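PDB 5D4N: nitrogen regulatory protein P-II from Thiomonas intermedia, which probably acts as a bicarbonate-responsive PII-type regulator associated with the carboxysome, binding adenine nucleotides such as ADP and AMP. Local coordinates for residues K10-I15 against V93-I98; K34-V39 against I64-A69. One frame throughout, in Å; residues are numbered along the deposited sequence.

Interaction 1. Residues K10-I15 against V93-I98. With ADP (adenosine-5'-diphosphate), chain D; ACT (acetate ion), chain G.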
ATOM      1  N   LYS A  10      -1.124   2.236  13.560  1.00 24.02           N
ATOM      2  CA  LYS A  10       0.017   2.289  12.636  1.00 24.31           C
ATOM      3  C   LYS A  10      -0.166   1.173  11.621  1.00 26.24           C
ATOM      4  O   LYS A  10      -0.878   0.194  11.903  1.00 25.73           O
ATOM      5  CB  LYS A  10       1.323   2.084  13.421  1.00 26.30           C
ATOM      6  CG  LYS A  10       1.598   3.195  14.467  1.00 25.81           C
ATOM      7  CD  LYS A  10       1.992   4.520  13.825  1.00 30.00           C
ATOM      8  CE  LYS A  10       2.174   5.566  14.918  1.00 33.79           C
ATOM      9  NZ  LYS A  10       2.704   6.839  14.403  1.00 33.53           N
ATOM     10  N   LYS A  11       0.405   1.323  10.421  1.00 22.45           N
ATOM     11  CA  LYS A  11       0.328   0.252   9.431  1.00 20.76           C
ATOM     12  C   LYS A  11       1.716   0.056   8.878  1.00 24.08           C
ATOM     13  O   LYS A  11       2.327   0.997   8.354  1.00 22.93           O
ATOM     14  CB  LYS A  11      -0.636   0.586   8.296  1.00 21.61           C
ATOM     15  CG  LYS A  11      -1.001  -0.645   7.434  1.00 23.37           C
ATOM     16  CD  LYS A  11      -1.523  -0.246   6.061  1.00 24.29           C
ATOM     17  CE  LYS A  11      -0.442   0.221   5.122  1.00 24.95           C
ATOM     18  NZ  LYS A  11      -1.036   0.541   3.776  1.00 28.93           N
ATOM     19  N   LEU A  12       2.223  -1.159   9.027  1.00 20.70           N
ATOM     20  CA  LEU A  12       3.536  -1.475   8.457  1.00 19.15           C
ATOM     21  C   LEU A  12       3.372  -2.059   7.077  1.00 20.74           C
ATOM     22  O   LEU A  12       2.455  -2.839   6.826  1.00 20.55           O
ATOM     23  CB  LEU A  12       4.240  -2.543   9.315  1.00 19.97           C
ATOM     24  CG  LEU A  12       4.433  -2.223  10.807  1.00 26.37           C
ATOM     25  CD1 LEU A  12       5.250  -3.329  11.479  1.00 27.91           C
ATOM     26  CD2 LEU A  12       5.085  -0.903  11.003  1.00 29.52           C
ATOM     27  N   GLU A  13       4.307  -1.721   6.187  1.00 18.04           N
ATOM     28  CA  GLU A  13       4.456  -2.405   4.899  1.00 17.72           C
ATOM     29  C   GLU A  13       5.865  -3.004   4.984  1.00 20.82           C
ATOM     30  O   GLU A  13       6.835  -2.251   5.136  1.00 20.76           O
ATOM     31  CB  GLU A  13       4.386  -1.450   3.700  1.00 18.55           C
ATOM     32  CG  GLU A  13       2.942  -1.005   3.496  1.00 21.24           C
ATOM     33  CD  GLU A  13       2.716  -0.044   2.343  1.00 27.94           C
ATOM     34  OE1 GLU A  13       3.700   0.494   1.791  1.00 24.57           O
ATOM     35  OE2 GLU A  13       1.532   0.200   2.018  1.00 28.16           O
ATOM     36  N   ILE A  14       5.966  -4.339   5.007  1.00 18.53           N
ATOM     37  CA  ILE A  14       7.258  -5.029   5.194  1.00 18.48           C
ATOM     38  C   ILE A  14       7.549  -5.734   3.888  1.00 21.15           C
ATOM     39  O   ILE A  14       6.808  -6.647   3.522  1.00 20.78           O
ATOM     40  CB  ILE A  14       7.139  -6.037   6.337  1.00 20.22           C
ATOM     41  CG1 ILE A  14       6.699  -5.341   7.641  1.00 22.08           C
ATOM     42  CG2 ILE A  14       8.485  -6.798   6.513  1.00 23.04           C
ATOM     43  CD1 ILE A  14       6.060  -6.349   8.675  1.00 26.12           C
ATOM     44  N   ILE A  15       8.591  -5.298   3.173  1.00 19.10           N
ATOM     45  CA  ILE A  15       8.887  -5.862   1.850  1.00 18.27           C
ATOM     46  C   ILE A  15      10.126  -6.699   1.973  1.00 22.06           C
ATOM     47  O   ILE A  15      11.152  -6.208   2.420  1.00 22.44           O
ATOM     48  CB  ILE A  15       9.036  -4.755   0.777  1.00 20.89           C
ATOM     49  CG1 ILE A  15       7.718  -3.908   0.696  1.00 20.43           C
ATOM     50  CG2 ILE A  15       9.407  -5.409  -0.576  1.00 23.50           C
ATOM     51  CD1 ILE A  15       7.831  -2.547  -0.085  1.00 21.91           C
ATOM     52  N   VAL A  93      11.032  -1.629   5.636  1.00 21.50           N
ATOM     53  CA  VAL A  93       9.802  -1.482   6.420  1.00 21.61           C
ATOM     54  C   VAL A  93       9.363  -0.034   6.382  1.00 23.53           C
ATOM     55  O   VAL A  93      10.147   0.879   6.736  1.00 23.15           O
ATOM     56  CB  VAL A  93       9.887  -1.992   7.877  1.00 28.32           C
ATOM     57  CG1 VAL A  93       8.531  -1.820   8.582  1.00 26.31           C
ATOM     58  CG2 VAL A  93      10.318  -3.453   7.922  1.00 30.05           C
ATOM     59  N   PHE A  94       8.096   0.190   5.964  1.00 20.56           N
ATOM     60  CA  PHE A  94       7.533   1.535   5.934  1.00 19.92           C
ATOM     61  C   PHE A  94       6.470   1.617   7.005  1.00 23.12           C
ATOM     62  O   PHE A  94       5.542   0.793   7.006  1.00 22.86           O
ATOM     63  CB  PHE A  94       6.919   1.835   4.576  1.00 20.21           C
ATOM     64  CG  PHE A  94       7.839   1.688   3.386  1.00 19.89           C
ATOM     65  CD1 PHE A  94       9.182   2.058   3.470  1.00 22.47           C
ATOM     66  CD2 PHE A  94       7.369   1.160   2.185  1.00 21.51           C
ATOM     67  CE1 PHE A  94      10.044   1.913   2.362  1.00 22.62           C
ATOM     68  CE2 PHE A  94       8.214   1.038   1.088  1.00 22.44           C
ATOM     69  CZ  PHE A  94       9.536   1.428   1.170  1.00 21.66           C
ATOM     70  N   VAL A  95       6.580   2.603   7.881  1.00 20.55           N
ATOM     71  CA  VAL A  95       5.569   2.785   8.963  1.00 20.24           C
ATOM     72  C   VAL A  95       4.630   3.904   8.560  1.00 22.22           C
ATOM     73  O   VAL A  95       5.092   5.000   8.243  1.00 22.64           O
ATOM     74  CB  VAL A  95       6.222   3.116  10.334  1.00 23.24           C
ATOM     75  CG1 VAL A  95       5.137   3.156  11.436  1.00 23.78           C
ATOM     76  CG2 VAL A  95       7.337   2.099  10.677  1.00 23.92           C
ATOM     77  N   HIS A  96       3.315   3.611   8.543  1.00 19.91           N
ATOM     78  CA  HIS A  96       2.315   4.617   8.156  1.00 18.44           C
ATOM     79  C   HIS A  96       1.423   4.912   9.357  1.00 22.03           C
ATOM     80  O   HIS A  96       1.212   4.040  10.229  1.00 22.96           O
ATOM     81  CB  HIS A  96       1.350   4.011   7.094  1.00 18.47           C
ATOM     82  CG  HIS A  96       1.982   3.669   5.782  1.00 19.56           C
ATOM     83  ND1 HIS A  96       2.827   2.582   5.661  1.00 21.25           N
ATOM     84  CD2 HIS A  96       1.823   4.238   4.560  1.00 20.65           C
ATOM     85  CE1 HIS A  96       3.178   2.543   4.371  1.00 20.03           C
ATOM     86  NE2 HIS A  96       2.589   3.504   3.676  1.00 21.57           N
ATOM     87  N   ASP A  97       0.818   6.101   9.363  1.00 20.36           N
ATOM     88  CA  ASP A  97      -0.237   6.422  10.300  1.00 21.11           C
ATOM     89  C   ASP A  97      -1.517   6.097   9.545  1.00 23.49           C
ATOM     90  O   ASP A  97      -1.654   6.424   8.357  1.00 22.64           O
ATOM     91  CB  ASP A  97      -0.226   7.915  10.643  1.00 22.95           C
ATOM     92  CG  ASP A  97       0.841   8.242  11.652  1.00 32.60           C
ATOM     93  OD1 ASP A  97       1.001   7.477  12.594  1.00 35.14           O
ATOM     94  OD2 ASP A  97       1.435   9.323  11.550  1.00 44.08           O
ATOM     95  N   ILE A  98      -2.448   5.426  10.206  1.00 21.85           N
ATOM     96  CA  ILE A  98      -3.765   5.201   9.623  1.00 21.08           C
ATOM     97  C   ILE A  98      -4.820   5.411  10.689  1.00 23.49           C
ATOM     98  O   ILE A  98      -4.501   5.586  11.868  1.00 22.32           O
ATOM     99  CB  ILE A  98      -3.910   3.771   9.001  1.00 21.98           C
ATOM    100  CG1 ILE A  98      -3.688   2.680  10.083  1.00 20.73           C
ATOM    101  CG2 ILE A  98      -2.935   3.566   7.798  1.00 22.16           C
ATOM    102  CD1 ILE A  98      -4.251   1.246   9.742  1.00 21.32           C
TER
HETATM  103  PB  ADP D 201      19.342  -5.543  -2.419  0.50 32.66           P
HETATM  104  O1B ADP D 201      20.365  -4.726  -1.842  0.50 33.18           O
HETATM  105  O2B ADP D 201      19.586  -6.985  -2.071  0.50 32.64           O
HETATM  106  O3B ADP D 201      19.351  -5.413  -3.926  0.50 35.98           O
HETATM  107  PA  ADP D 201      17.294  -3.864  -0.996  1.00 30.71           P
HETATM  108  O1A ADP D 201      17.227  -4.157   0.460  1.00 27.76           O
HETATM  109  O2A ADP D 201      18.008  -2.518  -1.249  1.00 35.04           O
HETATM  110  O3A ADP D 201      17.925  -5.081  -1.827  1.00 30.37           O
HETATM  111  O5' ADP D 201      15.810  -3.745  -1.557  1.00 26.83           O
HETATM  112  C5' ADP D 201      14.982  -4.919  -1.586  1.00 25.44           C
HETATM  113  C4' ADP D 201      13.609  -4.551  -2.085  1.00 22.48           C
HETATM  114  O4' ADP D 201      13.023  -3.573  -1.202  1.00 22.55           O
HETATM  115  C3' ADP D 201      13.605  -3.868  -3.445  1.00 22.15           C
HETATM  116  O3' ADP D 201      13.706  -4.802  -4.516  1.00 25.77           O
HETATM  117  C2' ADP D 201      12.249  -3.162  -3.414  1.00 20.10           C
HETATM  118  O2' ADP D 201      11.223  -4.109  -3.633  1.00 21.68           O
HETATM  119  C1' ADP D 201      12.176  -2.705  -1.952  1.00 22.21           C
HETATM  120  N9  ADP D 201      12.644  -1.331  -1.787  1.00 22.95           N
HETATM  121  C8  ADP D 201      13.920  -0.903  -1.526  1.00 24.08           C
HETATM  122  N7  ADP D 201      14.064   0.400  -1.556  1.00 24.79           N
HETATM  123  C5  ADP D 201      12.789   0.864  -1.846  1.00 22.96           C
HETATM  124  C6  ADP D 201      12.259   2.166  -1.975  1.00 23.72           C
HETATM  125  N6  ADP D 201      13.008   3.280  -1.914  1.00 24.62           N
HETATM  126  N1  ADP D 201      10.926   2.282  -2.185  1.00 22.05           N
HETATM  127  C2  ADP D 201      10.189   1.171  -2.294  1.00 21.58           C
HETATM  128  N3  ADP D 201      10.584  -0.105  -2.223  1.00 22.51           N
HETATM  129  C4  ADP D 201      11.902  -0.190  -1.981  1.00 21.66           C
HETATM  130  C   ACT G 201      13.739   0.949   6.995  1.00 36.14           C
HETATM  131  O   ACT G 201      14.806   1.603   7.265  1.00 33.05           O
HETATM  132  OXT ACT G 201      13.527   0.118   6.020  1.00 31.79           O
HETATM  133  CH3 ACT G 201      12.535   1.183   7.938  1.00 30.78           C
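Lys11 and His96 face each other as an antiparallel hydrogen-bonded pair, their side chains lying side by side and pointing the same way. Lys11 O takes two donors of His96 from opposite faces of its plane: the backbone N at 2.8 Å and ring ND1 at 3.2 Å, the oxygen 16° out of the imidazole plane. This second, more bent bond and the one between NE2 and Lys11 of the second subunit together limit the rotation of the ring. Bent at chi3 (75°), the Lys11 chain lays CE over one face of His96, 4.3 Å from the centroid and offset toward the rim, a CH-pi contact. Beyond it Lys11 NZ bridges to Glu13 OE2 at 3.1 Å, though its stronger partner is Glu13 of the third subunit. Glu13, extended beyond CG, brings CD to 3.3 Å from His96 CE1 with carboxylate and ring turned 57° apart, while OE1 sits at the edge of the Phe94 ring and pairs with Lys11 of the second subunit. An alanine in place of Glu13 would remove the carboxylate and would probably leave two lysine ammonium groups short of their counter-charge. Phe94 turns another part of its edge to the nucleotide, its CZ 3.5 Å from C2 of ADP. On the reverse side Leu12 CD2 packs alongside Val95 CG2 at 3.8 Å, and Ile14 lies beside Val93. On the same face as Leu12, Lys10 NZ meets the syn lone pair of Asp97 OD1 at 2.6 Å, closing a salt bridge. Lys10, Leu12 and Val93 lie against helix 72-88, whereas Lys11, Glu13 and His96 face the trimer partners; strand 7-17 is held between strands 92-100 and 63-70.

Interaction 2. Residues K34-V39 against I64-A69; sequences KGYTIV and IMIIAA. With AMP (adenosine monophosphate), chain F.
Thr37 and Ile67 form a hydrogen-bonded antiparallel pair beside the adenine of AMP. Placed next to its own backbone N (chi1 -63°), Thr37 OG1 is gripped twice by the nucleotide: it donates to AMP N3 at 2.9 Å and accepts from AMP O2' at 2.7 Å. Ala69 reads the Watson-Crick edge of the base, its N giving a nearly straight bond to AMP N1 (2.9 Å, 174°) and its O accepting from AMP N6 at 3.0 Å. Gly35 passes so close that a CB would collide with AMP N7. A water joins Lys34 N to Ala69 O, tying the two flanks together. Behind this shell the backbone ladder holds the two strands in register: Ile67 N reaches Thr37 O at 2.7 Å, and Val39 and Met65 exchange a second pair of bonds. Val39 CG2 rests on both Met65 CE and Ile67 CD1, while on the face turned to helix 21-31 Ile38 lies alongside Ile66. Tyr36 to Ile38 also pair with a strand of the third subunit, whose Ser47 and Gly91 bind the same AMP. The arrangement is the adenine end of the inter-subunit nucleotide cleft of trimeric PII proteins, built on ferredoxin-like sheets.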
ATOM      1  N   LYS A  34      -2.651  -8.926  15.376  1.00 28.57           N
ATOM      2  CA  LYS A  34      -3.876  -9.691  15.203  1.00 29.11           C
ATOM      3  C   LYS A  34      -4.167 -10.193  13.803  1.00 34.69           C
ATOM      4  O   LYS A  34      -4.943 -11.126  13.634  1.00 37.71           O
ATOM      5  CB  LYS A  34      -5.075  -8.979  15.868  1.00 31.55           C
ATOM      6  CG  LYS A  34      -4.938  -8.900  17.377  1.00 41.48           C
ATOM      7  CD  LYS A  34      -6.203  -9.373  18.067  1.00 62.62           C
ATOM      8  CE  LYS A  34      -6.244  -8.882  19.484  1.00 76.28           C
ATOM      9  NZ  LYS A  34      -5.495  -9.789  20.392  1.00 89.03           N
ATOM     10  N   GLY A  35      -3.533  -9.593  12.803  1.00 28.96           N
ATOM     11  CA  GLY A  35      -3.767 -10.007  11.437  1.00 26.58           C
ATOM     12  C   GLY A  35      -2.753  -9.375  10.510  1.00 25.61           C
ATOM     13  O   GLY A  35      -1.965  -8.518  10.923  1.00 23.60           O
ATOM     14  N   TYR A  36      -2.732  -9.858   9.266  1.00 23.90           N
ATOM     15  CA  TYR A  36      -1.836  -9.302   8.274  1.00 22.29           C
ATOM     16  C   TYR A  36      -2.316  -9.716   6.906  1.00 23.26           C
ATOM     17  O   TYR A  36      -3.072 -10.677   6.779  1.00 23.23           O
ATOM     18  CB  TYR A  36      -0.351  -9.703   8.512  1.00 23.15           C
ATOM     19  CG  TYR A  36      -0.107 -11.190   8.614  1.00 23.96           C
ATOM     20  CD1 TYR A  36      -0.106 -11.997   7.480  1.00 25.75           C
ATOM     21  CD2 TYR A  36       0.143 -11.790   9.844  1.00 25.25           C
ATOM     22  CE1 TYR A  36       0.149 -13.371   7.572  1.00 27.55           C
ATOM     23  CE2 TYR A  36       0.409 -13.155   9.949  1.00 25.29           C
ATOM     24  CZ  TYR A  36       0.389 -13.943   8.812  1.00 29.04           C
ATOM     25  OH  TYR A  36       0.651 -15.287   8.902  1.00 30.46           O
ATOM     26  N   THR A  37      -1.921  -8.938   5.884  1.00 20.16           N
ATOM     27  CA  THR A  37      -2.279  -9.230   4.503  1.00 18.75           C
ATOM     28  C   THR A  37      -1.005  -9.307   3.683  1.00 22.90           C
ATOM     29  O   THR A  37      -0.135  -8.477   3.878  1.00 23.82           O
ATOM     30  CB  THR A  37      -3.196  -8.104   3.986  1.00 21.85           C
ATOM     31  OG1 THR A  37      -4.406  -8.118   4.765  1.00 20.32           O
ATOM     32  CG2 THR A  37      -3.554  -8.294   2.505  1.00 22.00           C
ATOM     33  N   ILE A  38      -0.892 -10.286   2.795  1.00 20.53           N
ATOM     34  CA  ILE A  38       0.343 -10.471   2.023  1.00 20.98           C
ATOM     35  C   ILE A  38       0.067 -10.276   0.552  1.00 22.97           C
ATOM     36  O   ILE A  38      -0.840 -10.906  -0.013  1.00 23.09           O
ATOM     37  CB  ILE A  38       0.967 -11.852   2.309  1.00 25.31           C
ATOM     38  CG1 ILE A  38       1.187 -12.065   3.840  1.00 25.94           C
ATOM     39  CG2 ILE A  38       2.306 -11.978   1.533  1.00 27.76           C
ATOM     40  CD1 ILE A  38       1.813 -13.360   4.240  1.00 30.75           C
ATOM     41  N   VAL A  39       0.817  -9.341  -0.054  1.00 21.41           N
ATOM     42  CA  VAL A  39       0.754  -9.050  -1.489  1.00 20.75           C
ATOM     43  C   VAL A  39       1.928  -9.845  -2.062  1.00 24.79           C
ATOM     44  O   VAL A  39       3.083  -9.601  -1.715  1.00 23.58           O
ATOM     45  CB  VAL A  39       0.910  -7.540  -1.775  1.00 22.89           C
ATOM     46  CG1 VAL A  39       0.726  -7.266  -3.267  1.00 25.50           C
ATOM     47  CG2 VAL A  39      -0.085  -6.706  -0.939  1.00 21.11           C
ATOM     48  N   ILE A  64       7.666 -10.294  -1.489  1.00 20.52           N
ATOM     49  CA  ILE A  64       6.304 -10.130  -0.992  1.00 20.91           C
ATOM     50  C   ILE A  64       6.239  -8.852  -0.171  1.00 22.14           C
ATOM     51  O   ILE A  64       7.274  -8.329   0.269  1.00 21.58           O
ATOM     52  CB  ILE A  64       5.832 -11.347  -0.121  1.00 23.26           C
ATOM     53  CG1 ILE A  64       6.729 -11.501   1.157  1.00 23.02           C
ATOM     54  CG2 ILE A  64       5.768 -12.626  -0.929  1.00 25.21           C
ATOM     55  CD1 ILE A  64       6.224 -12.520   2.164  1.00 24.52           C
ATOM     56  N   MET A  65       5.023  -8.353   0.047  1.00 19.36           N
ATOM     57  CA  MET A  65       4.816  -7.222   0.936  1.00 18.06           C
ATOM     58  C   MET A  65       3.808  -7.651   1.960  1.00 21.45           C
ATOM     59  O   MET A  65       2.689  -8.058   1.599  1.00 21.20           O
ATOM     60  CB  MET A  65       4.307  -5.971   0.194  1.00 19.14           C
ATOM     61  CG  MET A  65       4.043  -4.835   1.147  1.00 20.80           C
ATOM     62  SD  MET A  65       3.684  -3.258   0.316  1.00 23.39           S
ATOM     63  CE  MET A  65       2.118  -3.665  -0.539  1.00 21.83           C
ATOM     64  N   ILE A  66       4.202  -7.590   3.232  1.00 19.11           N
ATOM     65  CA  ILE A  66       3.286  -7.952   4.316  1.00 19.78           C
ATOM     66  C   ILE A  66       2.749  -6.634   4.851  1.00 22.27           C
ATOM     67  O   ILE A  66       3.539  -5.756   5.240  1.00 21.91           O
ATOM     68  CB  ILE A  66       4.029  -8.737   5.422  1.00 21.93           C
ATOM     69  CG1 ILE A  66       4.605 -10.033   4.846  1.00 22.56           C
ATOM     70  CG2 ILE A  66       3.036  -9.018   6.573  1.00 23.97           C
ATOM     71  CD1 ILE A  66       5.587 -10.777   5.831  1.00 26.26           C
ATOM     72  N   ILE A  67       1.413  -6.495   4.874  1.00 19.16           N
ATOM     73  CA  ILE A  67       0.770  -5.284   5.359  1.00 18.47           C
ATOM     74  C   ILE A  67       0.233  -5.653   6.724  1.00 20.42           C
ATOM     75  O   ILE A  67      -0.556  -6.600   6.840  1.00 21.57           O
ATOM     76  CB  ILE A  67      -0.407  -4.868   4.424  1.00 19.80           C
ATOM     77  CG1 ILE A  67       0.089  -4.544   3.009  1.00 21.71           C
ATOM     78  CG2 ILE A  67      -1.179  -3.686   5.037  1.00 21.40           C
ATOM     79  CD1 ILE A  67      -1.098  -4.454   1.992  1.00 25.37           C
ATOM     80  N   ALA A  68       0.631  -4.906   7.753  1.00 18.69           N
ATOM     81  CA  ALA A  68       0.188  -5.239   9.083  1.00 19.98           C
ATOM     82  C   ALA A  68      -0.245  -4.016   9.853  1.00 21.44           C
ATOM     83  O   ALA A  68       0.594  -3.162  10.144  1.00 21.51           O
ATOM     84  CB  ALA A  68       1.306  -5.977   9.829  1.00 22.17           C
ATOM     85  N   ALA A  69      -1.564  -3.911  10.159  1.00 20.42           N
ATOM     86  CA  ALA A  69      -2.073  -2.825  10.995  1.00 21.66           C
ATOM     87  C   ALA A  69      -1.836  -3.235  12.432  1.00 23.05           C
ATOM     88  O   ALA A  69      -2.262  -4.316  12.868  1.00 21.86           O
ATOM     89  CB  ALA A  69      -3.576  -2.612  10.754  1.00 22.27           C
TER
HETATM   90  P   AMP F 201     -10.762 -10.729   9.778  1.00 29.43           P
HETATM   91  O1P AMP F 201     -10.127 -10.675  11.161  1.00 30.67           O
HETATM   92  O2P AMP F 201     -11.353 -12.108   9.551  1.00 32.42           O
HETATM   93  O3P AMP F 201     -11.704  -9.611   9.493  1.00 27.33           O
HETATM   94  O5' AMP F 201      -9.543 -10.662   8.726  1.00 28.23           O
HETATM   95  C5' AMP F 201      -9.821 -10.773   7.311  1.00 27.12           C
HETATM   96  C4' AMP F 201      -8.603 -10.320   6.547  1.00 22.88           C
HETATM   97  O4' AMP F 201      -8.360  -8.928   6.801  1.00 22.35           O
HETATM   98  C3' AMP F 201      -7.305 -11.005   6.962  1.00 22.89           C
HETATM   99  O3' AMP F 201      -7.181 -12.304   6.397  1.00 25.63           O
HETATM  100  C2' AMP F 201      -6.268 -10.007   6.431  1.00 20.52           C
HETATM  101  O2' AMP F 201      -6.133 -10.182   5.025  1.00 21.73           O
HETATM  102  C1' AMP F 201      -6.963  -8.665   6.746  1.00 22.07           C
HETATM  103  N9  AMP F 201      -6.563  -8.124   8.043  1.00 21.49           N
HETATM  104  C8  AMP F 201      -7.158  -8.337   9.264  1.00 22.18           C
HETATM  105  N7  AMP F 201      -6.526  -7.779  10.268  1.00 22.01           N
HETATM  106  C5  AMP F 201      -5.426  -7.181   9.669  1.00 20.39           C
HETATM  107  C6  AMP F 201      -4.351  -6.436  10.191  1.00 21.58           C
HETATM  108  N6  AMP F 201      -4.205  -6.169  11.502  1.00 21.79           N
HETATM  109  N1  AMP F 201      -3.437  -5.955   9.311  1.00 20.90           N
HETATM  110  C2  AMP F 201      -3.583  -6.223   8.006  1.00 21.17           C
HETATM  111  N3  AMP F 201      -4.535  -6.947   7.402  1.00 20.32           N
HETATM  112  C4  AMP F 201      -5.443  -7.381   8.296  1.00 18.68           C
HETATM  113  O   HOH W   1      -2.782  -6.030  15.076  1.00 27.08           O

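In the fold
Both contacts are largely buried ladders of one antiparallel sheet and share a seam: strand 7-17, in interaction 1, bonds along strand 63-70, in interaction 2, with Ile14 O meeting Ile66 N at 2.8 Å. Interaction 1 lies at one edge of the sheet within the chain and reaches the surface at Asp97; in interaction 2 every residue that touches across the strands is buried. Their chemistry differs accordingly. The face of Lys11, Glu13 and His96 carries a lysine-glutamate salt-bridge network, joined by a histidine, that links subunits, whereas 34-39 with 64-69 is mainly apolar, with Thr37 and the Ala69 backbone turned to the nucleotide. Each also borders a nucleotide, ADP or AMP, lodged between subunits.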